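LPXTG family cell surface protein Fms2 (Enterococcus faecium DO, PDB 5FCE) probably acts as a cell-wall-anchored adhesin, this chain being its ligand-binding region, which folds as a flattened barrel. Local coordinates at residues D82-K87 / S109-V114; Q20-P25 / A39-G44; I73-E78 / V90-F95. All blocks are in the same frame, centred on the assembly; numbering follows the deposited sequence.

Interaction 1 of 3, residues D82-K87 / S109-V114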
ATOM      1  N   ASP A  82     -14.295  -8.694   1.727  1.00 18.98           N
ATOM      2  CA  ASP A  82     -15.615  -8.330   1.196  1.00 21.37           C
ATOM      3  C   ASP A  82     -15.882  -6.829   1.335  1.00 19.73           C
ATOM      4  O   ASP A  82     -16.337  -6.173   0.392  1.00 20.64           O
ATOM      5  CB  ASP A  82     -16.739  -9.128   1.871  1.00 24.09           C
ATOM      6  CG  ASP A  82     -16.803 -10.560   1.396  1.00 27.38           C
ATOM      7  OD1 ASP A  82     -16.106 -10.891   0.411  1.00 28.47           O
ATOM      8  OD2 ASP A  82     -17.566 -11.355   2.002  1.00 28.21           O
ATOM      9  N   GLU A  83     -15.572  -6.282   2.506  1.00 19.87           N
ATOM     10  CA  GLU A  83     -15.777  -4.863   2.752  1.00 19.12           C
ATOM     11  C   GLU A  83     -14.849  -3.998   1.906  1.00 18.31           C
ATOM     12  O   GLU A  83     -15.240  -2.926   1.441  1.00 18.31           O
ATOM     13  CB  GLU A  83     -15.603  -4.553   4.241  1.00 20.03           C
ATOM     14  CG  GLU A  83     -16.725  -5.128   5.094  1.00 20.08           C
ATOM     15  CD  GLU A  83     -18.016  -4.345   4.946  1.00 23.35           C
ATOM     16  OE1 GLU A  83     -17.940  -3.147   4.604  1.00 27.06           O
ATOM     17  OE2 GLU A  83     -19.100  -4.916   5.197  1.00 26.65           O
ATOM     18  N   ILE A  84     -13.623  -4.469   1.704  1.00 16.24           N
ATOM     19  CA  ILE A  84     -12.659  -3.714   0.898  1.00 16.80           C
ATOM     20  C   ILE A  84     -13.155  -3.652  -0.547  1.00 17.91           C
ATOM     21  O   ILE A  84     -13.061  -2.618  -1.201  1.00 17.59           O
ATOM     22  CB  ILE A  84     -11.252  -4.347   0.926  1.00 16.63           C
ATOM     23  CG1 ILE A  84     -10.630  -4.258   2.320  1.00 15.47           C
ATOM     24  CG2 ILE A  84     -10.304  -3.635  -0.074  1.00 16.83           C
ATOM     25  CD1 ILE A  84      -9.365  -5.083   2.451  1.00 15.08           C
ATOM     26  N   LYS A  85     -13.703  -4.754  -1.043  1.00 17.76           N
ATOM     27  CA  LYS A  85     -14.150  -4.798  -2.435  1.00 18.72           C
ATOM     28  C   LYS A  85     -15.407  -3.954  -2.666  1.00 19.80           C
ATOM     29  O   LYS A  85     -15.771  -3.664  -3.810  1.00 22.25           O
ATOM     30  CB  LYS A  85     -14.395  -6.247  -2.865  1.00 20.06           C
ATOM     31  CG  LYS A  85     -13.108  -7.046  -3.095  1.00 19.85           C
ATOM     32  CD  LYS A  85     -13.389  -8.539  -3.183  1.00 21.13           C
ATOM     33  CE  LYS A  85     -14.315  -8.874  -4.333  1.00 25.22           C
ATOM     34  NZ  LYS A  85     -14.729 -10.302  -4.248  1.00 24.99           N
ATOM     35  N   SER A  86     -16.058  -3.555  -1.577  1.00 19.17           N
ATOM     36  CA  SER A  86     -17.283  -2.755  -1.635  1.00 19.59           C
ATOM     37  C   SER A  86     -16.955  -1.282  -1.858  1.00 20.80           C
ATOM     38  O   SER A  86     -17.825  -0.486  -2.235  1.00 20.98           O
ATOM     39  CB  SER A  86     -18.081  -2.912  -0.331  1.00 19.60           C
ATOM     40  OG  SER A  86     -17.649  -1.962   0.643  1.00 21.06           O
ATOM     41  N   LYS A  87     -15.696  -0.920  -1.629  1.00 20.52           N
ATOM     42  CA  LYS A  87     -15.275   0.474  -1.730  1.00 20.77           C
ATOM     43  C   LYS A  87     -15.111   0.933  -3.170  1.00 20.76           C
ATOM     44  O   LYS A  87     -14.813   0.132  -4.071  1.00 20.76           O
ATOM     45  CB  LYS A  87     -13.979   0.711  -0.949  1.00 20.30           C
ATOM     46  CG  LYS A  87     -14.054   0.269   0.527  1.00 21.04           C
ATOM     47  CD  LYS A  87     -15.233   0.919   1.248  1.00 21.29           C
ATOM     48  CE  LYS A  87     -15.356   0.450   2.693  1.00 23.62           C
ATOM     49  NZ  LYS A  87     -16.505   1.114   3.393  1.00 25.82           N
ATOM     50  N   SER A 109     -10.984  -5.827  -6.497  1.00 19.51           N
ATOM     51  CA  SER A 109     -11.613  -6.880  -7.297  1.00 21.44           C
ATOM     52  C   SER A 109     -10.579  -7.737  -8.040  1.00 21.29           C
ATOM     53  O   SER A 109     -10.838  -8.903  -8.347  1.00 21.14           O
ATOM     54  CB  SER A 109     -12.587  -6.276  -8.312  1.00 22.22           C
ATOM     55  OG  SER A 109     -11.881  -5.680  -9.396  1.00 25.75           O
ATOM     56  N   SER A 110      -9.414  -7.158  -8.334  1.00 17.91           N
ATOM     57  CA  SER A 110      -8.371  -7.860  -9.086  1.00 18.85           C
ATOM     58  C   SER A 110      -7.378  -8.622  -8.203  1.00 19.01           C
ATOM     59  O   SER A 110      -6.544  -9.379  -8.712  1.00 17.13           O
ATOM     60  CB  SER A 110      -7.604  -6.896  -9.992  1.00 19.38           C
ATOM     61  OG  SER A 110      -6.824  -5.985  -9.218  1.00 18.13           O
ATOM     62  N   TRP A 111      -7.475  -8.434  -6.890  1.00 18.41           N
ATOM     63  CA  TRP A 111      -6.502  -9.023  -5.965  1.00 18.94           C
ATOM     64  C   TRP A 111      -6.599 -10.542  -5.869  1.00 18.12           C
ATOM     65  O   TRP A 111      -7.677 -11.114  -5.985  1.00 20.52           O
ATOM     66  CB  TRP A 111      -6.693  -8.455  -4.555  1.00 16.35           C
ATOM     67  CG  TRP A 111      -6.445  -6.994  -4.422  1.00 17.58           C
ATOM     68  CD1 TRP A 111      -6.039  -6.130  -5.394  1.00 17.70           C
ATOM     69  CD2 TRP A 111      -6.569  -6.227  -3.226  1.00 16.06           C
ATOM     70  NE1 TRP A 111      -5.927  -4.859  -4.875  1.00 16.41           N
ATOM     71  CE2 TRP A 111      -6.241  -4.896  -3.540  1.00 17.25           C
ATOM     72  CE3 TRP A 111      -6.954  -6.532  -1.920  1.00 16.18           C
ATOM     73  CZ2 TRP A 111      -6.270  -3.876  -2.598  1.00 15.98           C
ATOM     74  CZ3 TRP A 111      -6.974  -5.519  -0.979  1.00 16.79           C
ATOM     75  CH2 TRP A 111      -6.640  -4.212  -1.321  1.00 16.94           C
ATOM     76  N   THR A 112      -5.453 -11.181  -5.665  1.00 17.96           N
ATOM     77  CA  THR A 112      -5.404 -12.590  -5.299  1.00 19.91           C
ATOM     78  C   THR A 112      -5.861 -12.675  -3.850  1.00 18.71           C
ATOM     79  O   THR A 112      -5.399 -11.901  -3.009  1.00 18.26           O
ATOM     80  CB  THR A 112      -3.972 -13.146  -5.442  1.00 19.83           C
ATOM     81  OG1 THR A 112      -3.482 -12.861  -6.765  1.00 23.47           O
ATOM     82  CG2 THR A 112      -3.947 -14.652  -5.233  1.00 20.10           C
ATOM     83  N   VAL A 113      -6.787 -13.588  -3.560  1.00 17.77           N
ATOM     84  CA  VAL A 113      -7.300 -13.761  -2.201  1.00 19.14           C
ATOM     85  C   VAL A 113      -7.115 -15.225  -1.815  1.00 20.67           C
ATOM     86  O   VAL A 113      -7.674 -16.120  -2.459  1.00 19.74           O
ATOM     87  CB  VAL A 113      -8.797 -13.378  -2.089  1.00 19.54           C
ATOM     88  CG1 VAL A 113      -9.294 -13.553  -0.666  1.00 19.98           C
ATOM     89  CG2 VAL A 113      -9.030 -11.951  -2.545  1.00 17.79           C
ATOM     90  N   VAL A 114      -6.323 -15.478  -0.776  1.00 20.22           N
ATOM     91  CA  VAL A 114      -6.003 -16.854  -0.391  1.00 20.92           C
ATOM     92  C   VAL A 114      -6.315 -17.135   1.080  1.00 22.14           C
ATOM     93  O   VAL A 114      -6.635 -16.218   1.857  1.00 20.73           O
ATOM     94  CB  VAL A 114      -4.525 -17.198  -0.670  1.00 21.67           C
ATOM     95  CG1 VAL A 114      -4.159 -16.905  -2.137  1.00 21.73           C
ATOM     96  CG2 VAL A 114      -3.622 -16.397   0.263  1.00 22.04           C
TER
HETATM   97  O   HOH W   1     -13.367 -10.385  -7.403  1.00 28.77           O
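The short helix 81-85, which links strands 71-76 and 91-96, meets the 3-10 turn at S109-S110 and W111, just before strand 112-114, setting I84 against the indole of W111 and K85 against S109. The γ-methyl of I84 does the touching: CG2 lies 3.9 Å from W111 CH2, and CZ3 is just as near, so the methyl meets the far end of the six-membered ring, approaching it obliquely. In I84, CG1 lies beside the backbone N (chi1 -67°), which puts CG2 anti to it, facing the indole, and the two side chains meet at about a right angle. Nearer the surface, K85 CG passes 4.2 Å from S109 N, and the lysine chain then bends at chi3 (61°). That bend brings NZ to a water, but the bond is weak at 3.4 Å; the same water donates to S109 O at 3.1 Å, completing a loose bridge. Within 82-87, E83 O accepts from both S86 OG, at 2.7 Å, and S86 N. In W111, NE1 hydrogen-bonds to L106 O, which would help hold the turn of the ring. I84 also rests on Y15, I22 and P108, while W111 packs on I22, I13 and I81. Strand 112-114 continues beyond, paired parallel with strand 14-16.

Interaction 2 of 3, residues Q20-P25 / A39-G44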
ATOM      1  N   GLN A  20      -4.932 -12.420   7.793  1.00 21.80           N
ATOM      2  CA  GLN A  20      -5.462 -11.070   7.608  1.00 21.40           C
ATOM      3  C   GLN A  20      -4.308 -10.126   7.310  1.00 20.96           C
ATOM      4  O   GLN A  20      -4.119  -9.122   7.998  1.00 22.02           O
ATOM      5  CB  GLN A  20      -6.260 -10.595   8.826  1.00 22.85           C
ATOM      6  CG  GLN A  20      -7.597 -11.300   9.005  1.00 23.47           C
ATOM      7  CD  GLN A  20      -8.261 -10.939  10.328  1.00 26.75           C
ATOM      8  OE1 GLN A  20      -7.982 -11.546  11.365  1.00 29.91           O
ATOM      9  NE2 GLN A  20      -9.127  -9.936  10.299  1.00 25.57           N
ATOM     10  N   VAL A  21      -3.521 -10.478   6.296  1.00 20.17           N
ATOM     11  CA  VAL A  21      -2.402  -9.653   5.863  1.00 19.86           C
ATOM     12  C   VAL A  21      -2.552  -9.350   4.372  1.00 20.01           C
ATOM     13  O   VAL A  21      -2.891 -10.236   3.586  1.00 19.19           O
ATOM     14  CB  VAL A  21      -1.049 -10.353   6.146  1.00 19.59           C
ATOM     15  CG1 VAL A  21       0.105  -9.612   5.472  1.00 20.67           C
ATOM     16  CG2 VAL A  21      -0.819 -10.455   7.650  1.00 21.27           C
ATOM     17  N   ILE A  22      -2.319  -8.091   4.003  1.00 17.91           N
ATOM     18  CA  ILE A  22      -2.295  -7.684   2.610  1.00 18.42           C
ATOM     19  C   ILE A  22      -0.859  -7.446   2.179  1.00 17.82           C
ATOM     20  O   ILE A  22      -0.119  -6.689   2.822  1.00 17.28           O
ATOM     21  CB  ILE A  22      -3.120  -6.406   2.371  1.00 17.52           C
ATOM     22  CG1 ILE A  22      -4.578  -6.653   2.773  1.00 17.60           C
ATOM     23  CG2 ILE A  22      -3.021  -5.967   0.906  1.00 16.09           C
ATOM     24  CD1 ILE A  22      -5.453  -5.405   2.819  1.00 16.95           C
ATOM     25  N   THR A  23      -0.462  -8.115   1.101  1.00 16.79           N
ATOM     26  CA  THR A  23       0.877  -7.978   0.551  1.00 17.69           C
ATOM     27  C   THR A  23       0.808  -7.189  -0.762  1.00 17.87           C
ATOM     28  O   THR A  23       0.056  -7.547  -1.682  1.00 16.84           O
ATOM     29  CB  THR A  23       1.516  -9.367   0.341  1.00 20.23           C
ATOM     30  OG1 THR A  23       1.681 -10.004   1.621  1.00 21.75           O
ATOM     31  CG2 THR A  23       2.853  -9.244  -0.325  1.00 21.36           C
ATOM     32  N   ILE A  24       1.583  -6.109  -0.841  1.00 16.45           N
ATOM     33  CA  ILE A  24       1.555  -5.213  -1.996  1.00 18.50           C
ATOM     34  C   ILE A  24       2.938  -5.026  -2.584  1.00 17.40           C
ATOM     35  O   ILE A  24       3.828  -4.464  -1.938  1.00 18.29           O
ATOM     36  CB  ILE A  24       1.027  -3.815  -1.620  1.00 17.90           C
ATOM     37  CG1 ILE A  24      -0.349  -3.925  -0.975  1.00 16.98           C
ATOM     38  CG2 ILE A  24       0.941  -2.935  -2.849  1.00 18.50           C
ATOM     39  CD1 ILE A  24      -0.833  -2.648  -0.304  1.00 19.20           C
ATOM     40  N   PRO A  25       3.124  -5.480  -3.829  1.00 18.19           N
ATOM     41  CA  PRO A  25       4.406  -5.278  -4.502  1.00 19.19           C
ATOM     42  C   PRO A  25       4.412  -3.926  -5.190  1.00 19.64           C
ATOM     43  O   PRO A  25       3.631  -3.705  -6.123  1.00 21.66           O
ATOM     44  CB  PRO A  25       4.451  -6.414  -5.535  1.00 21.76           C
ATOM     45  CG  PRO A  25       3.009  -6.846  -5.729  1.00 20.58           C
ATOM     46  CD  PRO A  25       2.145  -6.174  -4.684  1.00 18.76           C
ATOM     47  N   ALA A  39       3.317   3.414   5.413  1.00 16.01           N
ATOM     48  CA  ALA A  39       2.452   3.132   4.272  1.00 14.91           C
ATOM     49  C   ALA A  39       1.028   2.922   4.762  1.00 16.17           C
ATOM     50  O   ALA A  39       0.799   2.172   5.712  1.00 15.36           O
ATOM     51  CB  ALA A  39       2.953   1.923   3.525  1.00 16.59           C
ATOM     52  N   VAL A  40       0.074   3.609   4.137  1.00 15.52           N
ATOM     53  CA  VAL A  40      -1.313   3.564   4.594  1.00 16.38           C
ATOM     54  C   VAL A  40      -2.227   3.168   3.439  1.00 16.52           C
ATOM     55  O   VAL A  40      -2.246   3.831   2.399  1.00 16.16           O
ATOM     56  CB  VAL A  40      -1.776   4.922   5.188  1.00 16.14           C
ATOM     57  CG1 VAL A  40      -3.245   4.853   5.597  1.00 16.64           C
ATOM     58  CG2 VAL A  40      -0.926   5.311   6.388  1.00 18.54           C
ATOM     59  N   LEU A  41      -2.966   2.074   3.611  1.00 16.32           N
ATOM     60  CA  LEU A  41      -3.969   1.676   2.627  1.00 16.61           C
ATOM     61  C   LEU A  41      -5.299   2.318   3.035  1.00 16.39           C
ATOM     62  O   LEU A  41      -5.732   2.186   4.182  1.00 16.90           O
ATOM     63  CB  LEU A  41      -4.087   0.157   2.615  1.00 16.70           C
ATOM     64  CG  LEU A  41      -4.604  -0.587   1.393  1.00 19.47           C
ATOM     65  CD1 LEU A  41      -3.856  -0.175   0.134  1.00 16.88           C
ATOM     66  CD2 LEU A  41      -4.467  -2.090   1.643  1.00 17.14           C
ATOM     67  N   THR A  42      -5.936   3.033   2.116  1.00 16.23           N
ATOM     68  CA  THR A  42      -7.112   3.818   2.479  1.00 16.20           C
ATOM     69  C   THR A  42      -8.211   3.693   1.432  1.00 17.47           C
ATOM     70  O   THR A  42      -7.930   3.395   0.266  1.00 16.88           O
ATOM     71  CB  THR A  42      -6.729   5.307   2.682  1.00 18.25           C
ATOM     72  OG1 THR A  42      -7.892   6.075   2.995  1.00 17.87           O
ATOM     73  CG2 THR A  42      -6.086   5.859   1.428  1.00 16.99           C
ATOM     74  N   TYR A  43      -9.466   3.878   1.845  1.00 16.73           N
ATOM     75  CA  TYR A  43     -10.534   4.026   0.859  1.00 18.79           C
ATOM     76  C   TYR A  43     -11.063   5.457   0.754  1.00 18.79           C
ATOM     77  O   TYR A  43     -12.121   5.704   0.168  1.00 20.23           O
ATOM     78  CB  TYR A  43     -11.665   3.007   1.064  1.00 17.13           C
ATOM     79  CG  TYR A  43     -12.340   3.030   2.414  1.00 19.14           C
ATOM     80  CD1 TYR A  43     -11.782   2.367   3.497  1.00 20.23           C
ATOM     81  CD2 TYR A  43     -13.562   3.675   2.592  1.00 21.33           C
ATOM     82  CE1 TYR A  43     -12.401   2.369   4.735  1.00 20.71           C
ATOM     83  CE2 TYR A  43     -14.201   3.677   3.822  1.00 22.03           C
ATOM     84  CZ  TYR A  43     -13.612   3.022   4.887  1.00 22.73           C
ATOM     85  OH  TYR A  43     -14.229   3.019   6.113  1.00 23.23           O
ATOM     86  N   GLY A  44     -10.313   6.403   1.305  1.00 18.81           N
ATOM     87  CA  GLY A  44     -10.686   7.803   1.192  1.00 21.90           C
ATOM     88  C   GLY A  44      -9.884   8.742   2.074  1.00 22.08           C
ATOM     89  O   GLY A  44     -10.343   9.164   3.137  1.00 23.05           O
TER
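L41 spreads its two methyls over the δ-methyls of I22 and I24, and this small apolar cluster is the whole of the first shell between the segments. L41 CD2 meets I22 CD1 at 3.7 Å, while CD1 of the same leucine meets I24 CD1 at 3.9 Å. CD2 also touches I24 CD1, at 4.2 Å, so the fork of the leucine is shared between the two isoleucines and fixed onto neither alone. In L41, CG lies anti to the backbone N (chi1 -156°), which carries the fork across to the other layer; each isoleucine crosses it obliquely. I22 and I24 have nearly the same torsions and stand two residues apart on strand 21-28, hence on the same face, with T23 between them turned to the other side. The backbones stay well separated: the nearest CA atoms, of I22 and L41, are 9.5 Å apart, a distance between layers and not between paired strands. Further out, strand 21-28 is held in place by backbone hydrogen bonds of I22 with I75 and of I24 with I73. L41 is backed by I55, L92 and L106. Just past it the strand 36-42 ends in an ST turn, where G44 N donates to T42 OG1 at 3.0 Å with a nearly straight angle of 166°; the single proton of that hydroxyl can be shared by, or go to either of, the carbonyls of E52 and K53. All three touching side chains are buried and purely aliphatic, so the attraction is dispersion plus the exclusion of water, with little directionality of its own; their relative orientation is probably set mainly by the hydrogen-bonded strands to which they belong.

Interaction 3 of 3, residues I73-E78 / V90-F95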
ATOM      1  N   ILE A  73       5.461  -4.581   0.432  1.00 18.69           N
ATOM      2  CA  ILE A  73       4.898  -4.027   1.652  1.00 18.57           C
ATOM      3  C   ILE A  73       3.868  -5.003   2.206  1.00 19.24           C
ATOM      4  O   ILE A  73       3.050  -5.561   1.458  1.00 19.69           O
ATOM      5  CB  ILE A  73       4.243  -2.660   1.392  1.00 18.98           C
ATOM      6  CG1 ILE A  73       5.292  -1.675   0.869  1.00 19.87           C
ATOM      7  CG2 ILE A  73       3.604  -2.116   2.665  1.00 19.06           C
ATOM      8  CD1 ILE A  73       4.726  -0.378   0.303  1.00 19.83           C
HETATM    9  N   MSE A  74       3.920  -5.226   3.515  1.00 19.16           N
HETATM   10  CA  MSE A  74       2.967  -6.113   4.165  1.00 19.35           C
HETATM   11  C   MSE A  74       2.170  -5.313   5.168  1.00 19.28           C
HETATM   12  O   MSE A  74       2.746  -4.643   6.040  1.00 18.75           O
HETATM   13  CB  MSE A  74       3.698  -7.253   4.862  1.00 21.06           C
HETATM   14  CG  MSE A  74       4.600  -8.051   3.929  1.00 25.16           C
HETATM   15 SE   MSE A  74       5.345  -9.580   4.901  1.00 51.85          SE
HETATM   16  CE  MSE A  74       4.281  -9.434   6.547  1.00 29.25           C
ATOM     17  N   ILE A  75       0.847  -5.383   5.043  1.00 17.34           N
ATOM     18  CA  ILE A  75      -0.061  -4.603   5.881  1.00 19.32           C
ATOM     19  C   ILE A  75      -1.114  -5.472   6.583  1.00 19.21           C
ATOM     20  O   ILE A  75      -1.782  -6.297   5.952  1.00 18.75           O
ATOM     21  CB  ILE A  75      -0.738  -3.493   5.044  1.00 20.22           C
ATOM     22  CG1 ILE A  75       0.266  -2.364   4.753  1.00 18.05           C
ATOM     23  CG2 ILE A  75      -1.923  -2.919   5.772  1.00 18.83           C
ATOM     24  CD1 ILE A  75      -0.242  -1.296   3.772  1.00 18.18           C
ATOM     25  N   SER A  76      -1.273  -5.291   7.893  1.00 19.24           N
ATOM     26  CA  SER A  76      -2.318  -6.021   8.614  1.00 19.30           C
ATOM     27  C   SER A  76      -3.691  -5.480   8.200  1.00 18.05           C
ATOM     28  O   SER A  76      -3.915  -4.278   8.252  1.00 18.84           O
ATOM     29  CB  SER A  76      -2.092  -5.869  10.120  1.00 21.50           C
ATOM     30  OG  SER A  76      -3.071  -6.550  10.867  1.00 25.29           O
ATOM     31  N   ALA A  77      -4.609  -6.355   7.782  1.00 18.20           N
ATOM     32  CA  ALA A  77      -5.925  -5.917   7.290  1.00 18.60           C
ATOM     33  C   ALA A  77      -6.912  -5.588   8.413  1.00 18.98           C
ATOM     34  O   ALA A  77      -7.237  -6.453   9.225  1.00 20.16           O
ATOM     35  CB  ALA A  77      -6.532  -6.995   6.375  1.00 17.98           C
ATOM     36  N   GLU A  78      -7.431  -4.363   8.422  1.00 17.32           N
ATOM     37  CA  GLU A  78      -8.386  -3.952   9.452  1.00 18.13           C
ATOM     38  C   GLU A  78      -9.836  -3.969   8.950  1.00 18.39           C
ATOM     39  O   GLU A  78     -10.770  -3.678   9.708  1.00 17.71           O
ATOM     40  CB  GLU A  78      -8.000  -2.563   9.990  1.00 18.49           C
ATOM     41  CG  GLU A  78      -6.525  -2.480  10.404  1.00 19.09           C
ATOM     42  CD  GLU A  78      -6.092  -1.099  10.890  1.00 20.32           C
ATOM     43  OE1 GLU A  78      -6.934  -0.169  10.939  1.00 19.61           O
ATOM     44  OE2 GLU A  78      -4.893  -0.948  11.251  1.00 21.30           O
ATOM     45  N   VAL A  90      -9.494   2.334  -3.776  1.00 16.07           N
ATOM     46  CA  VAL A  90      -8.508   2.046  -2.739  1.00 16.90           C
ATOM     47  C   VAL A  90      -7.189   2.665  -3.166  1.00 16.06           C
ATOM     48  O   VAL A  90      -6.728   2.421  -4.282  1.00 15.91           O
ATOM     49  CB  VAL A  90      -8.328   0.529  -2.530  1.00 16.28           C
ATOM     50  CG1 VAL A  90      -7.204   0.251  -1.533  1.00 15.36           C
ATOM     51  CG2 VAL A  90      -9.627  -0.107  -2.062  1.00 16.55           C
ATOM     52  N   ASP A  91      -6.595   3.477  -2.295  1.00 16.16           N
ATOM     53  CA  ASP A  91      -5.299   4.085  -2.582  1.00 16.71           C
ATOM     54  C   ASP A  91      -4.256   3.626  -1.573  1.00 16.21           C
ATOM     55  O   ASP A  91      -4.597   3.258  -0.439  1.00 16.73           O
ATOM     56  CB  ASP A  91      -5.371   5.618  -2.519  1.00 17.51           C
ATOM     57  CG  ASP A  91      -6.284   6.221  -3.573  1.00 19.01           C
ATOM     58  OD1 ASP A  91      -6.485   5.606  -4.635  1.00 18.34           O
ATOM     59  OD2 ASP A  91      -6.805   7.332  -3.332  1.00 20.44           O
ATOM     60  N   LEU A  92      -2.990   3.656  -1.992  1.00 16.59           N
ATOM     61  CA  LEU A  92      -1.864   3.453  -1.080  1.00 16.54           C
ATOM     62  C   LEU A  92      -1.086   4.754  -0.962  1.00 16.76           C
ATOM     63  O   LEU A  92      -0.637   5.313  -1.963  1.00 17.45           O
ATOM     64  CB  LEU A  92      -0.938   2.343  -1.593  1.00 16.37           C
ATOM     65  CG  LEU A  92       0.299   2.059  -0.734  1.00 16.68           C
ATOM     66  CD1 LEU A  92      -0.085   1.345   0.583  1.00 16.29           C
ATOM     67  CD2 LEU A  92       1.350   1.259  -1.531  1.00 17.29           C
ATOM     68  N   ILE A  93      -0.945   5.244   0.260  1.00 15.68           N
ATOM     69  CA  ILE A  93      -0.189   6.462   0.501  1.00 16.94           C
ATOM     70  C   ILE A  93       1.127   6.064   1.163  1.00 15.61           C
ATOM     71  O   ILE A  93       1.134   5.349   2.170  1.00 15.24           O
ATOM     72  CB  ILE A  93      -0.990   7.421   1.405  1.00 18.09           C
ATOM     73  CG1 ILE A  93      -2.335   7.767   0.752  1.00 19.08           C
ATOM     74  CG2 ILE A  93      -0.213   8.725   1.676  1.00 18.15           C
ATOM     75  CD1 ILE A  93      -3.200   8.705   1.611  1.00 22.41           C
ATOM     76  N   VAL A  94       2.240   6.488   0.578  1.00 15.83           N
ATOM     77  CA  VAL A  94       3.547   6.170   1.142  1.00 15.87           C
ATOM     78  C   VAL A  94       4.217   7.436   1.621  1.00 15.61           C
ATOM     79  O   VAL A  94       4.529   8.331   0.819  1.00 14.60           O
ATOM     80  CB  VAL A  94       4.470   5.476   0.139  1.00 16.04           C
ATOM     81  CG1 VAL A  94       5.781   5.092   0.818  1.00 15.61           C
ATOM     82  CG2 VAL A  94       3.795   4.233  -0.404  1.00 16.54           C
ATOM     83  N   PHE A  95       4.408   7.506   2.933  1.00 16.15           N
ATOM     84  CA  PHE A  95       5.150   8.601   3.548  1.00 17.35           C
ATOM     85  C   PHE A  95       6.593   8.158   3.704  1.00 17.01           C
ATOM     86  O   PHE A  95       6.851   7.025   4.119  1.00 17.55           O
ATOM     87  CB  PHE A  95       4.571   8.908   4.932  1.00 18.48           C
ATOM     88  CG  PHE A  95       3.136   9.347   4.912  1.00 17.94           C
ATOM     89  CD1 PHE A  95       2.113   8.427   5.117  1.00 18.27           C
ATOM     90  CD2 PHE A  95       2.807  10.680   4.707  1.00 19.46           C
ATOM     91  CE1 PHE A  95       0.791   8.829   5.113  1.00 20.50           C
ATOM     92  CE2 PHE A  95       1.484  11.089   4.695  1.00 22.12           C
ATOM     93  CZ  PHE A  95       0.473  10.160   4.901  1.00 21.89           C
TER
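I73 and I75 meet L92 without any flat group between them: the surfaces in contact are branched methyls on both sides, with no ring face or edge to sort. The one aromatic of the two segments, F95, belongs to the other face of strand 91-96, where it packs on M100. On the inner face L92 divides its branches. Its CD2 comes to 4.2 Å from I73 CD1, the two side chains reaching tip to tip. CD1, the second branch, lies 4.1 Å from I75 CD1, and here the side chains slant past one another. CG of L92, anti to the backbone N (chi1 179°), directs the fork to the other layer, where it opens over the pair of isoleucines. I73 and I75, alternate residues of one strand, share both torsions (chi2 near 170°), and their CG1-CD1 bonds run nearly the same way. V94 CG2 is 4.8 Å from I73 CD1, at the margin of the contact. The CA atoms of I73 and V94, the nearest pair, are 10.3 Å apart, so side chains alone span the gap. Around this core I73 and I75 both rest on V58, and L92 leans on L106. D91, next to L92 and on the other face of the strand, pairs with K89 in a salt bridge through OD2, while OD1 accepts from N105 N. Chemically the contact is aliphatic and unstrained, at normal methyl-methyl distances, so it should act through hydrophobic burial and not through any specific bond.

In the fold
Interactions 2 and 3 are two parts of one core, their centres only 3 Å apart. Both join the same two sheets: strands 21-28 and 71-76 are neighbours in the mixed sheet, strands 36-42 and 91-96 in the four-stranded one. Interaction 1 lies at the edge, with its centre 11 Å from that of interaction 2 and 14 Å from that of interaction 3, yet W111 touches L41, I84 touches V90, and K87 reaches Y43 by a cation-pi contact. Along the chain interaction 2 closes first; interactions 3 and 1 then interleave, helix 81-85 lying between strands 71-76 and 91-96. Interactions 2 and 3 thus lie in the buried core and interaction 1 at its margin, in the ligand-binding region of this probable adhesin.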